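Local atomic coordinates of orphan protein TM0875 (Thermotoga maritima, PDB entry 1O22), a protein that is of unknown function but adopts a fold that was new when it was described. Residues V141-F144 with M145-F148. Numbering follows the deposited sequence.
Sequences VEEF and MKYF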
ATOM      1  N   VAL A 141      -8.366 -15.987 -10.798  1.00 21.61           N
ATOM      2  CA  VAL A 141      -6.943 -15.835 -10.498  1.00 19.18           C
ATOM      3  C   VAL A 141      -6.098 -16.103 -11.745  1.00 20.30           C
ATOM      4  O   VAL A 141      -5.155 -15.357 -12.006  1.00 18.06           O
ATOM      5  CB  VAL A 141      -6.482 -16.694  -9.315  1.00 18.93           C
ATOM      6  CG1 VAL A 141      -4.955 -16.625  -9.142  1.00 19.13           C
ATOM      7  CG2 VAL A 141      -7.148 -16.193  -8.005  1.00 21.09           C
ATOM      8  N   GLU A 142      -6.436 -17.124 -12.524  1.00 21.14           N
ATOM      9  CA  GLU A 142      -5.626 -17.424 -13.694  1.00 22.56           C
ATOM     10  C   GLU A 142      -5.692 -16.298 -14.720  1.00 21.71           C
ATOM     11  O   GLU A 142      -4.666 -15.963 -15.340  1.00 19.83           O
ATOM     12  CB  GLU A 142      -5.979 -18.740 -14.376  0.65 21.57           C
ATOM     13  CG  GLU A 142      -5.102 -18.973 -15.632  0.65 29.78           C
ATOM     14  CD  GLU A 142      -3.593 -19.097 -15.334  0.65 39.71           C
ATOM     15  OE1 GLU A 142      -2.806 -18.089 -15.468  0.65 34.84           O
ATOM     16  OE2 GLU A 142      -3.184 -20.226 -14.964  0.65 43.60           O
ATOM     17  N   GLU A 143      -6.876 -15.707 -14.900  1.00 20.61           N
ATOM     18  CA  GLU A 143      -6.992 -14.531 -15.786  1.00 21.89           C
ATOM     19  C   GLU A 143      -6.180 -13.369 -15.236  1.00 19.81           C
ATOM     20  O   GLU A 143      -5.533 -12.666 -15.989  1.00 18.11           O
ATOM     21  CB  GLU A 143      -8.434 -14.063 -15.951  1.00 23.18           C
ATOM     22  CG  GLU A 143      -9.154 -14.687 -17.117  1.00 43.57           C
ATOM     23  CD  GLU A 143      -8.818 -14.019 -18.448  1.00 58.24           C
ATOM     24  OE1 GLU A 143      -9.369 -12.913 -18.751  1.00 58.07           O
ATOM     25  OE2 GLU A 143      -8.016 -14.624 -19.200  1.00 63.84           O
ATOM     26  N   PHE A 144      -6.298 -13.111 -13.938  1.00 19.40           N
ATOM     27  CA  PHE A 144      -5.553 -12.031 -13.332  1.00 18.42           C
ATOM     28  C   PHE A 144      -4.037 -12.203 -13.547  1.00 18.71           C
ATOM     29  O   PHE A 144      -3.349 -11.222 -13.822  1.00 17.33           O
ATOM     30  CB  PHE A 144      -5.840 -11.860 -11.847  1.00 15.73           C
ATOM     31  CG  PHE A 144      -4.890 -10.949 -11.194  1.00 14.33           C
ATOM     32  CD1 PHE A 144      -4.966  -9.583 -11.411  1.00 16.46           C
ATOM     33  CD2 PHE A 144      -3.865 -11.451 -10.398  1.00 16.64           C
ATOM     34  CE1 PHE A 144      -4.043  -8.718 -10.839  1.00 18.96           C
ATOM     35  CE2 PHE A 144      -2.923 -10.594  -9.847  1.00 22.32           C
ATOM     36  CZ  PHE A 144      -3.027  -9.233 -10.035  1.00 22.91           C
HETATM   37  N   MSE A 145      -3.546 -13.443 -13.423  1.00 19.31           N
HETATM   38  CA  MSE A 145      -2.120 -13.733 -13.527  1.00 20.60           C
HETATM   39  C   MSE A 145      -1.581 -13.563 -14.949  1.00 19.55           C
HETATM   40  O   MSE A 145      -0.438 -13.098 -15.125  1.00 18.20           O
HETATM   41  CB  MSE A 145      -1.765 -15.086 -12.920  1.00 19.49           C
HETATM   42  CG  MSE A 145      -1.894 -15.115 -11.398  1.00 16.09           C
HETATM   43 SE   MSE A 145      -0.934 -13.664 -10.425  1.00 32.79          SE
HETATM   44  CE  MSE A 145       1.006 -14.428 -10.659  1.00 22.67           C
ATOM     45  N   LYS A 146      -2.433 -13.799 -15.945  1.00 20.24           N
ATOM     46  CA  LYS A 146      -2.075 -13.465 -17.323  1.00 23.26           C
ATOM     47  C   LYS A 146      -1.909 -11.964 -17.478  1.00 20.58           C
ATOM     48  O   LYS A 146      -0.946 -11.522 -18.066  1.00 20.69           O
ATOM     49  CB  LYS A 146      -3.134 -13.913 -18.312  1.00 24.28           C
ATOM     50  CG  LYS A 146      -3.038 -15.318 -18.777  1.00 38.05           C
ATOM     51  CD  LYS A 146      -4.200 -15.635 -19.728  1.00 47.39           C
ATOM     52  CE  LYS A 146      -5.383 -16.366 -19.055  1.00 49.29           C
ATOM     53  NZ  LYS A 146      -5.412 -17.853 -19.343  1.00 44.52           N
ATOM     54  N   TYR A 147      -2.881 -11.193 -16.981  1.00 17.97           N
ATOM     55  CA  TYR A 147      -2.775  -9.748 -16.921  1.00 18.44           C
ATOM     56  C   TYR A 147      -1.495  -9.293 -16.217  1.00 18.74           C
ATOM     57  O   TYR A 147      -0.776  -8.412 -16.731  1.00 15.93           O
ATOM     58  CB  TYR A 147      -3.990  -9.102 -16.209  1.00 18.82           C
ATOM     59  CG  TYR A 147      -3.719  -7.685 -15.787  1.00 19.15           C
ATOM     60  CD1 TYR A 147      -3.836  -6.621 -16.705  1.00 22.78           C
ATOM     61  CD2 TYR A 147      -3.311  -7.388 -14.496  1.00 22.20           C
ATOM     62  CE1 TYR A 147      -3.564  -5.316 -16.332  1.00 16.86           C
ATOM     63  CE2 TYR A 147      -3.020  -6.094 -14.122  1.00 23.63           C
ATOM     64  CZ  TYR A 147      -3.172  -5.055 -15.028  1.00 27.54           C
ATOM     65  OH  TYR A 147      -2.890  -3.757 -14.612  1.00 27.35           O
ATOM     66  N   PHE A 148      -1.231  -9.872 -15.053  1.00 18.06           N
ATOM     67  CA  PHE A 148      -0.093  -9.494 -14.229  1.00 19.91           C
ATOM     68  C   PHE A 148       1.256  -9.717 -14.953  1.00 18.14           C
ATOM     69  O   PHE A 148       2.064  -8.813 -15.086  1.00 18.71           O
ATOM     70  CB  PHE A 148      -0.133 -10.232 -12.871  1.00 18.47           C
ATOM     71  CG  PHE A 148       1.114 -10.011 -12.024  1.00 15.94           C
ATOM     72  CD1 PHE A 148       1.266  -8.880 -11.265  1.00 18.54           C
ATOM     73  CD2 PHE A 148       2.159 -10.937 -12.061  1.00 22.09           C
ATOM     74  CE1 PHE A 148       2.424  -8.661 -10.545  1.00 18.84           C
ATOM     75  CE2 PHE A 148       3.311 -10.747 -11.321  1.00 18.31           C
ATOM     76  CZ  PHE A 148       3.461  -9.600 -10.579  1.00 17.66           C
TER
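Phe144 O accepts the backbone N-H of Phe148 at 2.8 Å (O to N), the donor lying in the carbonyl plane; CB of Tyr147 and CB of Phe148 also pack against this oxygen, which meets the Tyr147 ring at its edge. One turn earlier, Met145 N gives its hydrogen to Val141 O at 2.9 Å, followed by the longer Lys146 N to Glu142 O and the nearly straight Tyr147 N to Glu143 O (177° at the hydrogen). The Phe144 side chain leaves with CG anti to the backbone N (chi1 169°), beside the carbonyl carbon, which sends its ring toward the side chains of Tyr147 and Phe148 in the next turn. There CB of Phe148 sits over one face, 4.1 Å from Phe144 CE2, while Tyr147 CD2 approaches Phe144 CE1 obliquely at 4.0 Å. The selenium of Met145, a selenomethionine, lies 3.7 Å from Phe144 CD2 in an oblique Met-aromatic contact, 66° off the ring normal. The four backbone bonds, each from residue i+4 to residue i, belong to helix 137-152, whose buried side packs on a mixed beta-sheet: Phe144 rests on Ile59 and Leu61 and meets Tyr123 edge-to-face, and Val141 reaches strands 19-25 and 159-165. With an alanine at Phe144, the space next to Phe148 CB is likely to be left unfilled and the selenium to lose one of its aromatic neighbours. Val141 CG1 runs alongside Met145 CG, 4.1 Å away. Tyr147 OH is hydrogen-bonded to Asp109. On the partly exposed side, Glu143 OE2 stands 4.2 Å from Lys146 NZ, opposite charges too far apart for a salt bridge.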